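Local coordinates for protein laminin subunit ALPHA-1 (PDB 2JD4) that is a basement membrane protein whose metal-binding C-terminal LG4-5 domains probably help attach laminin-111 to cell surfaces, at residues R44-L49 / K109-K114; T92-P97 / A117-D122; I113-F118 / V129-K134. The protein carries 4 engineered substitutions. All blocks are in the same frame, centred on the assembly; numbering follows the deposited sequence.

Interaction 1 of 3, residues R44-L49 / K109-K114; sequences RLQVQL and KTEYIK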
loop_
_atom_site.group_PDB
_atom_site.type_symbol
_atom_site.label_atom_id
_atom_site.label_comp_id
_atom_site.label_asym_id
_atom_site.label_seq_id
_atom_site.Cartn_x
_atom_site.Cartn_y
_atom_site.Cartn_z
ATOM N N ARG A 44 -30.434 -5.690 -14.311
ATOM C CA ARG A 44 -30.249 -4.823 -13.157
ATOM C C ARG A 44 -29.097 -5.268 -12.267
ATOM O O ARG A 44 -29.005 -6.437 -11.887
ATOM C CB ARG A 44 -31.548 -4.773 -12.344
ATOM C CG ARG A 44 -31.479 -3.956 -11.064
ATOM C CD ARG A 44 -32.866 -3.778 -10.464
ATOM N NE ARG A 44 -33.501 -5.050 -10.125
ATOM C CZ ARG A 44 -33.135 -5.823 -9.107
ATOM N NH1 ARG A 44 -32.130 -5.453 -8.322
ATOM N NH2 ARG A 44 -33.772 -6.962 -8.869
ATOM N N LEU A 45 -28.212 -4.325 -11.954
ATOM C CA LEU A 45 -27.071 -4.597 -11.086
ATOM C C LEU A 45 -26.940 -3.470 -10.073
ATOM O O LEU A 45 -26.510 -2.368 -10.413
ATOM C CB LEU A 45 -25.775 -4.706 -11.901
ATOM C CG LEU A 45 -24.476 -4.879 -11.094
ATOM C CD1 LEU A 45 -24.470 -6.235 -10.396
ATOM C CD2 LEU A 45 -23.266 -4.748 -12.016
ATOM N N GLN A 46 -27.337 -3.739 -8.834
ATOM C CA GLN A 46 -27.231 -2.744 -7.775
ATOM C C GLN A 46 -26.325 -3.289 -6.687
ATOM O O GLN A 46 -26.629 -4.309 -6.066
ATOM C CB GLN A 46 -28.592 -2.414 -7.158
ATOM C CG GLN A 46 -28.477 -1.430 -5.986
ATOM C CD GLN A 46 -29.779 -1.248 -5.211
ATOM O OE1 GLN A 46 -30.756 -0.694 -5.725
ATOM N NE2 GLN A 46 -29.796 -1.720 -3.967
ATOM N N VAL A 47 -25.214 -2.604 -6.461
ATOM C CA VAL A 47 -24.266 -3.025 -5.444
ATOM C C VAL A 47 -24.127 -1.948 -4.376
ATOM O O VAL A 47 -23.984 -0.759 -4.682
ATOM C CB VAL A 47 -22.876 -3.298 -6.055
ATOM C CG1 VAL A 47 -21.911 -3.774 -4.971
ATOM C CG2 VAL A 47 -22.985 -4.340 -7.165
ATOM N N GLN A 48 -24.186 -2.366 -3.120
ATOM C CA GLN A 48 -24.038 -1.438 -2.012
ATOM C C GLN A 48 -22.989 -2.019 -1.073
ATOM O O GLN A 48 -23.028 -3.206 -0.748
ATOM C CB GLN A 48 -25.369 -1.259 -1.278
ATOM C CG GLN A 48 -25.380 -0.106 -0.297
ATOM C CD GLN A 48 -26.732 0.069 0.374
ATOM O OE1 GLN A 48 -27.769 0.079 -0.293
ATOM N NE2 GLN A 48 -26.726 0.213 1.696
ATOM N N LEU A 49 -22.050 -1.179 -0.645
ATOM C CA LEU A 49 -20.981 -1.620 0.249
ATOM C C LEU A 49 -20.456 -0.442 1.056
ATOM O O LEU A 49 -20.788 0.698 0.773
ATOM C CB LEU A 49 -19.847 -2.254 -0.567
ATOM C CG LEU A 49 -19.174 -1.422 -1.665
ATOM C CD1 LEU A 49 -18.086 -0.544 -1.052
ATOM C CD2 LEU A 49 -18.572 -2.344 -2.709
ATOM N N LYS A 109 -22.807 3.054 -3.525
ATOM C CA LYS A 109 -23.808 2.317 -4.274
ATOM C C LYS A 109 -23.603 2.544 -5.771
ATOM O O LYS A 109 -23.408 3.677 -6.206
ATOM C CB LYS A 109 -25.213 2.779 -3.868
ATOM C CG LYS A 109 -26.341 2.005 -4.534
ATOM C CD LYS A 109 -27.649 2.795 -4.503
ATOM C CE LYS A 109 -28.071 3.168 -3.093
ATOM N NZ LYS A 109 -29.314 3.998 -3.111
ATOM N N THR A 110 -23.616 1.467 -6.550
ATOM C CA THR A 110 -23.474 1.576 -7.996
ATOM C C THR A 110 -24.719 0.920 -8.570
ATOM O O THR A 110 -25.093 -0.182 -8.165
ATOM C CB THR A 110 -22.204 0.862 -8.530
ATOM O OG1 THR A 110 -22.274 -0.541 -8.257
ATOM C CG2 THR A 110 -20.953 1.444 -7.878
ATOM N N GLU A 111 -25.365 1.596 -9.513
ATOM C CA GLU A 111 -26.591 1.061 -10.075
ATOM C C GLU A 111 -26.776 1.126 -11.574
ATOM O O GLU A 111 -26.721 2.192 -12.173
ATOM C CB GLU A 111 -27.798 1.743 -9.440
ATOM C CG GLU A 111 -28.165 1.249 -8.066
ATOM C CD GLU A 111 -29.440 1.888 -7.565
ATOM O OE1 GLU A 111 -29.354 2.833 -6.750
ATOM O OE2 GLU A 111 -30.527 1.455 -8.005
ATOM N N TYR A 112 -27.001 -0.044 -12.156
ATOM C CA TYR A 112 -27.294 -0.186 -13.570
ATOM C C TYR A 112 -28.717 -0.736 -13.546
ATOM O O TYR A 112 -28.958 -1.811 -13.000
ATOM C CB TYR A 112 -26.373 -1.207 -14.232
ATOM C CG TYR A 112 -27.030 -1.976 -15.370
ATOM C CD1 TYR A 112 -27.656 -1.309 -16.428
ATOM C CD2 TYR A 112 -27.035 -3.371 -15.380
ATOM C CE1 TYR A 112 -28.280 -2.022 -17.467
ATOM C CE2 TYR A 112 -27.651 -4.093 -16.411
ATOM C CZ TYR A 112 -28.272 -3.413 -17.449
ATOM O OH TYR A 112 -28.887 -4.126 -18.458
ATOM N N ILE A 113 -29.666 0.005 -14.099
ATOM C CA ILE A 113 -31.036 -0.478 -14.119
ATOM C C ILE A 113 -31.766 0.024 -15.361
ATOM O O ILE A 113 -31.844 1.228 -15.613
ATOM C CB ILE A 113 -31.789 -0.072 -12.827
ATOM C CG1 ILE A 113 -33.167 -0.736 -12.803
ATOM C CG2 ILE A 113 -31.899 1.436 -12.726
ATOM C CD1 ILE A 113 -33.892 -0.586 -11.486
ATOM N N LYS A 114 -32.264 -0.922 -16.149
ATOM C CA LYS A 114 -32.983 -0.628 -17.386
ATOM C C LYS A 114 -32.057 -0.025 -18.443
ATOM O O LYS A 114 -31.216 -0.720 -19.019
ATOM C CB LYS A 114 -34.156 0.321 -17.109
ATOM C CG LYS A 114 -35.224 -0.225 -16.161
ATOM C CD LYS A 114 -35.951 -1.450 -16.712
ATOM C CE LYS A 114 -35.121 -2.726 -16.586
ATOM N NZ LYS A 114 -35.868 -3.953 -17.008
#
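Leu-45 and Tyr-112 exchange a reciprocal pair of backbone hydrogen bonds, and Val-47 and Thr-110 do the same, joining two antiparallel strands whose axes come within 4.7 Å. The bond from Leu-45 N to Tyr-112 O is 2.8 Å long and nearly straight (167°). Between and beside these hydrogen-bonded pairs sit the non-hydrogen-bonded pairs Arg-44 with Ile-113, Gln-46 with Glu-111 and Gln-48 with Lys-109, where CA-H...O contacts add to the adhesion; the shortest joins Lys-109 CA to Val-47 O at 3.1 Å.

The buried face carries Leu-45, Val-47, Thr-110 and Tyr-112, packed by van der Waals contact. Leu-45 CB meets the edge of the Tyr-112 ring in its plane, 3.9 Å from CD2. Val-47 and Thr-110 lie alongside each other, with Val-47 CB 3.6 Å from Thr-110 OG1. A chi1 of 62° turns that hydroxyl toward Val-47, and it is hydrogen-bonded to Tyr-61 OH, while Tyr-112 OH bonds to Arg-42 O; both amphipathic residues therefore suit a buried layer.

The opposite face is partly exposed and takes mostly long polar chains, with Ile-113 among them, that pack through their carbon atoms. Arg-44 runs beside Ile-113, its CD 3.5 Å from Ile-113 CD1, before bending at chi3 (60°). Gln-46 and Glu-111 likewise lie side by side, their CG atoms 3.4 Å apart.

With one face turned into the core and the other toward the surface, this antiparallel pairing is characteristic of the curved sheets in the beta sandwich of laminin G domains, members of the concanavalin-like clan.

Interaction 2 of 3, residues T92-P97 / A117-D122; sequences TKVSHP and AFMTVD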
loop_
_atom_site.group_PDB
_atom_site.type_symbol
_atom_site.label_atom_id
_atom_site.label_comp_id
_atom_site.label_asym_id
_atom_site.label_seq_id
_atom_site.Cartn_x
_atom_site.Cartn_y
_atom_site.Cartn_z
ATOM N N THR A 92 -20.458 1.871 -20.904
ATOM C CA THR A 92 -21.132 2.985 -20.249
ATOM C C THR A 92 -20.273 3.301 -19.023
ATOM O O THR A 92 -19.839 2.388 -18.325
ATOM C CB THR A 92 -22.561 2.601 -19.783
ATOM O OG1 THR A 92 -23.360 2.233 -20.913
ATOM C CG2 THR A 92 -23.221 3.769 -19.073
ATOM N N LYS A 93 -20.011 4.578 -18.763
ATOM C CA LYS A 93 -19.188 4.955 -17.618
ATOM C C LYS A 93 -19.809 6.058 -16.775
ATOM O O LYS A 93 -20.423 6.982 -17.303
ATOM C CB LYS A 93 -17.800 5.393 -18.092
ATOM C CG LYS A 93 -16.849 5.785 -16.973
ATOM C CD LYS A 93 -15.421 5.913 -17.489
ATOM C CE LYS A 93 -14.440 6.166 -16.351
ATOM N NZ LYS A 93 -13.027 6.119 -16.817
ATOM N N VAL A 94 -19.654 5.951 -15.459
ATOM C CA VAL A 94 -20.180 6.949 -14.529
ATOM C C VAL A 94 -19.085 7.295 -13.523
ATOM O O VAL A 94 -18.339 6.419 -13.085
ATOM C CB VAL A 94 -21.387 6.418 -13.723
ATOM C CG1 VAL A 94 -22.127 7.577 -13.081
ATOM C CG2 VAL A 94 -22.306 5.597 -14.614
ATOM N N SER A 95 -18.992 8.570 -13.160
ATOM C CA SER A 95 -17.997 9.020 -12.193
ATOM C C SER A 95 -18.693 9.795 -11.085
ATOM O O SER A 95 -19.812 10.275 -11.262
ATOM C CB SER A 95 -16.952 9.917 -12.866
ATOM O OG SER A 95 -16.196 9.198 -13.828
ATOM N N HIS A 96 -18.033 9.901 -9.938
ATOM C CA HIS A 96 -18.589 10.634 -8.810
ATOM C C HIS A 96 -17.485 11.536 -8.262
ATOM O O HIS A 96 -16.326 11.123 -8.163
ATOM C CB HIS A 96 -19.069 9.661 -7.735
ATOM C CG HIS A 96 -19.915 10.298 -6.678
ATOM N ND1 HIS A 96 -21.275 10.084 -6.582
ATOM C CD2 HIS A 96 -19.598 11.151 -5.677
ATOM C CE1 HIS A 96 -21.757 10.777 -5.567
ATOM N NE2 HIS A 96 -20.759 11.434 -5.001
ATOM N N PRO A 97 -17.830 12.783 -7.902
ATOM C CA PRO A 97 -16.895 13.778 -7.365
ATOM C C PRO A 97 -16.332 13.544 -5.961
ATOM O O PRO A 97 -15.235 13.999 -5.651
ATOM C CB PRO A 97 -17.703 15.069 -7.438
ATOM C CG PRO A 97 -19.087 14.590 -7.148
ATOM C CD PRO A 97 -19.179 13.363 -8.031
ATOM N N ALA A 117 -27.858 4.411 -15.575
ATOM C CA ALA A 117 -26.819 3.997 -14.636
ATOM C C ALA A 117 -26.418 5.207 -13.803
ATOM O O ALA A 117 -26.381 6.327 -14.313
ATOM C CB ALA A 117 -25.612 3.453 -15.392
ATOM N N PHE A 118 -26.137 4.992 -12.521
ATOM C CA PHE A 118 -25.738 6.091 -11.645
ATOM C C PHE A 118 -24.989 5.607 -10.399
ATOM O O PHE A 118 -24.936 4.411 -10.123
ATOM C CB PHE A 118 -26.966 6.924 -11.255
ATOM C CG PHE A 118 -28.010 6.164 -10.484
ATOM C CD1 PHE A 118 -28.028 6.198 -9.093
ATOM C CD2 PHE A 118 -28.970 5.409 -11.149
ATOM C CE1 PHE A 118 -28.993 5.489 -8.373
ATOM C CE2 PHE A 118 -29.937 4.695 -10.440
ATOM C CZ PHE A 118 -29.948 4.735 -9.053
ATOM N N MET A 119 -24.403 6.546 -9.662
ATOM C CA MET A 119 -23.639 6.217 -8.459
ATOM C C MET A 119 -24.059 7.065 -7.276
ATOM O O MET A 119 -24.513 8.196 -7.442
ATOM C CB MET A 119 -22.150 6.458 -8.683
ATOM C CG MET A 119 -21.546 5.766 -9.872
ATOM S SD MET A 119 -19.807 6.217 -9.970
ATOM C CE MET A 119 -19.207 5.363 -8.470
ATOM N N THR A 120 -23.874 6.525 -6.077
ATOM C CA THR A 120 -24.218 7.241 -4.856
ATOM C C THR A 120 -23.125 7.035 -3.813
ATOM O O THR A 120 -22.647 5.918 -3.620
ATOM C CB THR A 120 -25.553 6.733 -4.259
ATOM O OG1 THR A 120 -26.572 6.752 -5.267
ATOM C CG2 THR A 120 -25.982 7.614 -3.097
ATOM N N VAL A 121 -22.715 8.117 -3.161
ATOM C CA VAL A 121 -21.708 8.039 -2.110
ATOM C C VAL A 121 -22.247 8.826 -0.927
ATOM O O VAL A 121 -22.555 10.009 -1.045
ATOM C CB VAL A 121 -20.341 8.627 -2.549
ATOM C CG1 VAL A 121 -19.349 8.582 -1.373
ATOM C CG2 VAL A 121 -19.780 7.824 -3.723
ATOM N N ASP A 122 -22.377 8.155 0.211
ATOM C CA ASP A 122 -22.900 8.773 1.419
ATOM C C ASP A 122 -24.230 9.483 1.158
ATOM O O ASP A 122 -24.459 10.577 1.660
ATOM C CB ASP A 122 -21.891 9.767 2.007
ATOM C CG ASP A 122 -20.590 9.100 2.437
ATOM O OD1 ASP A 122 -20.644 7.955 2.927
ATOM O OD2 ASP A 122 -19.516 9.725 2.295
#
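A chi1 of -168° swings the imidazole of His-96 across to Val-121, while the extended chi2 of Met-119 (179°) carries its sulfur up to the backbone of Val-94. The methyl CG2 of Val-121 sits almost exactly over the centre of the His-96 ring, 3.8 Å from the centroid and 4° off the normal, a clear CH-pi contact. At the ring's edge, His-96 ND1 faces Met-119 O at 3.8 Å without a hydrogen bond.

Met-119 and Val-94 reach past one another from facing strands: Met-119 CG lies 3.7 Å from Val-94 CG1, and Met-119 SD comes to 3.4 Å from Val-94 O. A long, flexible thioether suits this place because it can fill the gap between strand axes that approach no closer than 6.8 Å. Farther along, Val-94 CG2 meets the small Ala-117 CB at 4.0 Å. Phe-83 and Phe-85, from the strand next to 91-95, also cover Met-119 and Ala-117.

Strands 91-95 and 116-121 belong to the two different sheets of the sandwich. No hydrogen bond joins the segments, and the buried His-96 ND1 has no polar partner in the model, so cohesion here rests on dispersion and close side-chain fit.

Interaction 3 of 3, residues I113-F118 / V129-K134; sequences IKRKAF and VTVVGK. Engineered in segment 129-134: Lys-134 (natural residue Asn).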
loop_
_atom_site.group_PDB
_atom_site.type_symbol
_atom_site.label_atom_id
_atom_site.label_comp_id
_atom_site.label_asym_id
_atom_site.label_seq_id
_atom_site.Cartn_x
_atom_site.Cartn_y
_atom_site.Cartn_z
ATOM N N ILE A 113 -29.666 0.005 -14.099
ATOM C CA ILE A 113 -31.036 -0.478 -14.119
ATOM C C ILE A 113 -31.766 0.024 -15.361
ATOM O O ILE A 113 -31.844 1.228 -15.613
ATOM C CB ILE A 113 -31.789 -0.072 -12.827
ATOM C CG1 ILE A 113 -33.167 -0.736 -12.803
ATOM C CG2 ILE A 113 -31.899 1.436 -12.726
ATOM C CD1 ILE A 113 -33.892 -0.586 -11.486
ATOM N N LYS A 114 -32.264 -0.922 -16.149
ATOM C CA LYS A 114 -32.983 -0.628 -17.386
ATOM C C LYS A 114 -32.057 -0.025 -18.443
ATOM O O LYS A 114 -31.216 -0.720 -19.019
ATOM C CB LYS A 114 -34.156 0.321 -17.109
ATOM C CG LYS A 114 -35.224 -0.225 -16.161
ATOM C CD LYS A 114 -35.951 -1.450 -16.712
ATOM C CE LYS A 114 -35.121 -2.726 -16.586
ATOM N NZ LYS A 114 -35.868 -3.953 -17.008
ATOM N N ARG A 115 -32.213 1.269 -18.694
ATOM C CA ARG A 115 -31.394 1.959 -19.686
ATOM C C ARG A 115 -30.606 3.105 -19.059
ATOM O O ARG A 115 -30.090 3.970 -19.764
ATOM C CB ARG A 115 -32.283 2.501 -20.809
ATOM C CG ARG A 115 -32.825 1.441 -21.757
ATOM C CD ARG A 115 -31.802 1.086 -22.829
ATOM N NE ARG A 115 -31.072 -0.146 -22.547
ATOM C CZ ARG A 115 -30.061 -0.594 -23.286
ATOM N NH1 ARG A 115 -29.659 0.094 -24.349
ATOM N NH2 ARG A 115 -29.462 -1.738 -22.974
ATOM N N LYS A 116 -30.515 3.107 -17.733
ATOM C CA LYS A 116 -29.796 4.152 -17.014
ATOM C C LYS A 116 -28.758 3.561 -16.057
ATOM O O LYS A 116 -28.768 2.365 -15.771
ATOM C CB LYS A 116 -30.782 5.024 -16.226
ATOM C CG LYS A 116 -31.644 5.965 -17.073
ATOM C CD LYS A 116 -32.596 5.216 -18.005
ATOM C CE LYS A 116 -33.638 4.414 -17.235
ATOM N NZ LYS A 116 -34.521 3.606 -18.126
ATOM N N ALA A 117 -27.858 4.411 -15.575
ATOM C CA ALA A 117 -26.819 3.997 -14.636
ATOM C C ALA A 117 -26.418 5.207 -13.803
ATOM O O ALA A 117 -26.381 6.327 -14.313
ATOM C CB ALA A 117 -25.612 3.453 -15.392
ATOM N N PHE A 118 -26.137 4.992 -12.521
ATOM C CA PHE A 118 -25.738 6.091 -11.645
ATOM C C PHE A 118 -24.989 5.607 -10.399
ATOM O O PHE A 118 -24.936 4.411 -10.123
ATOM C CB PHE A 118 -26.966 6.924 -11.255
ATOM C CG PHE A 118 -28.010 6.164 -10.484
ATOM C CD1 PHE A 118 -28.028 6.198 -9.093
ATOM C CD2 PHE A 118 -28.970 5.409 -11.149
ATOM C CE1 PHE A 118 -28.993 5.489 -8.373
ATOM C CE2 PHE A 118 -29.937 4.695 -10.440
ATOM C CZ PHE A 118 -29.948 4.735 -9.053
ATOM N N VAL A 129 -26.738 8.397 -16.350
ATOM C CA VAL A 129 -26.120 8.320 -17.661
ATOM C C VAL A 129 -26.919 7.296 -18.456
ATOM O O VAL A 129 -27.437 6.328 -17.891
ATOM C CB VAL A 129 -24.649 7.866 -17.566
ATOM C CG1 VAL A 129 -24.080 7.662 -18.955
ATOM C CG2 VAL A 129 -23.833 8.906 -16.820
ATOM N N THR A 130 -27.028 7.513 -19.763
ATOM C CA THR A 130 -27.776 6.606 -20.623
ATOM C C THR A 130 -26.933 5.421 -21.067
ATOM O O THR A 130 -25.814 5.588 -21.547
ATOM C CB THR A 130 -28.312 7.348 -21.874
ATOM O OG1 THR A 130 -29.308 8.292 -21.470
ATOM C CG2 THR A 130 -28.922 6.368 -22.873
ATOM N N VAL A 131 -27.476 4.221 -20.901
ATOM C CA VAL A 131 -26.771 3.012 -21.292
ATOM C C VAL A 131 -26.393 3.090 -22.767
ATOM O O VAL A 131 -27.227 3.411 -23.620
ATOM C CB VAL A 131 -27.633 1.757 -21.027
ATOM C CG1 VAL A 131 -26.975 0.523 -21.623
ATOM C CG2 VAL A 131 -27.808 1.574 -19.524
ATOM N N VAL A 132 -25.126 2.799 -23.048
ATOM C CA VAL A 132 -24.580 2.845 -24.398
ATOM C C VAL A 132 -24.643 1.491 -25.095
ATOM O O VAL A 132 -24.442 0.449 -24.471
ATOM C CB VAL A 132 -23.103 3.313 -24.367
ATOM C CG1 VAL A 132 -22.489 3.220 -25.751
ATOM C CG2 VAL A 132 -23.021 4.742 -23.839
ATOM N N GLY A 133 -24.923 1.511 -26.394
ATOM C CA GLY A 133 -24.983 0.267 -27.134
ATOM C C GLY A 133 -26.381 -0.277 -27.334
ATOM O O GLY A 133 -27.340 0.163 -26.699
ATOM N N LYS A 134 -26.478 -1.259 -28.222
ATOM C CA LYS A 134 -27.741 -1.898 -28.561
ATOM C C LYS A 134 -28.033 -3.082 -27.648
ATOM O O LYS A 134 -29.198 -3.379 -27.372
ATOM C CB LYS A 134 -27.703 -2.371 -30.017
ATOM C CG LYS A 134 -27.546 -1.257 -31.051
ATOM C CD LYS A 134 -26.285 -0.424 -30.834
ATOM C CE LYS A 134 -25.023 -1.273 -30.885
ATOM N NZ LYS A 134 -23.808 -0.467 -30.575
#
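The guanidinium of Arg-115 has Val-131 CG1 over one face, 3.5 Å above the plane, nearer its rim than its centre, while Gly-133 O lies in plane at its edge. There NH1 makes a weak hydrogen bond of 3.3 Å to Gly-133 O, and NH2 bonds to Ala-135 O. Bends at chi2 and chi3 (-83° and 100°) fold the arginine chain back to meet these carbonyls, and its several N-H groups suit it to gripping more than one of them.

Val-131 crosses Arg-115 at about a right angle and wedges in tightly, its CG2 only 3.2 Å from Arg-115 C. Its branched side chain thus touches both guanidinium and backbone. Val-131 N donates to Arg-115 O over 2.9 Å in an almost perfectly straight bond (179°), although the donor stands above the carbonyl plane.

With an alanine here in place of Arg-115, Gly-133 O and Ala-135 O would probably lose these donors and one side of Val-131 its cover, and the loop after strand 124-130 is likely to be freer to move.

Pairing continues at Ala-117 and Val-129, where Val-129 N bonds to Ala-117 O at 2.9 Å and the return bond is weak. Gly-133 suits its backbone angles because a CB would press against the preceding carbonyl.

A type II' turn from Ile-113 to Lys-116 leads into this pairing from strand 106-113. The paired part belongs to the beta hairpin of strands 116-121 and 124-130; the turn before it and the loop after it lie at the end of the LG sandwich near the magnesium site, whose ligand residue Leu-87 packs on both Arg-115 and Val-131.

The three contacts lie within one laminin G domain, their centres 10 to 12 Å apart. Along the chain the order is 44-49, 92-97, 109-114, then 113-118 overlapping 117-122, and finally 129-134. Interactions 1 and 3 belong to one sheet, in which strands 44-53, 106-113, 116-121 and 124-130 are successive neighbours, and they share Ile-113 and Lys-114 at the turn. Interaction 2 reaches across to strand 91-95, the outermost strand of the facing sheet. Strand 116-121 serves both interactions 2 and 3, and Thr-92 OG1 bonds to Val-132 N between them. Interactions 1 and 3 thus knit one sheet edge to edge, and interaction 2 packs it on the other, toward the metal-binding end.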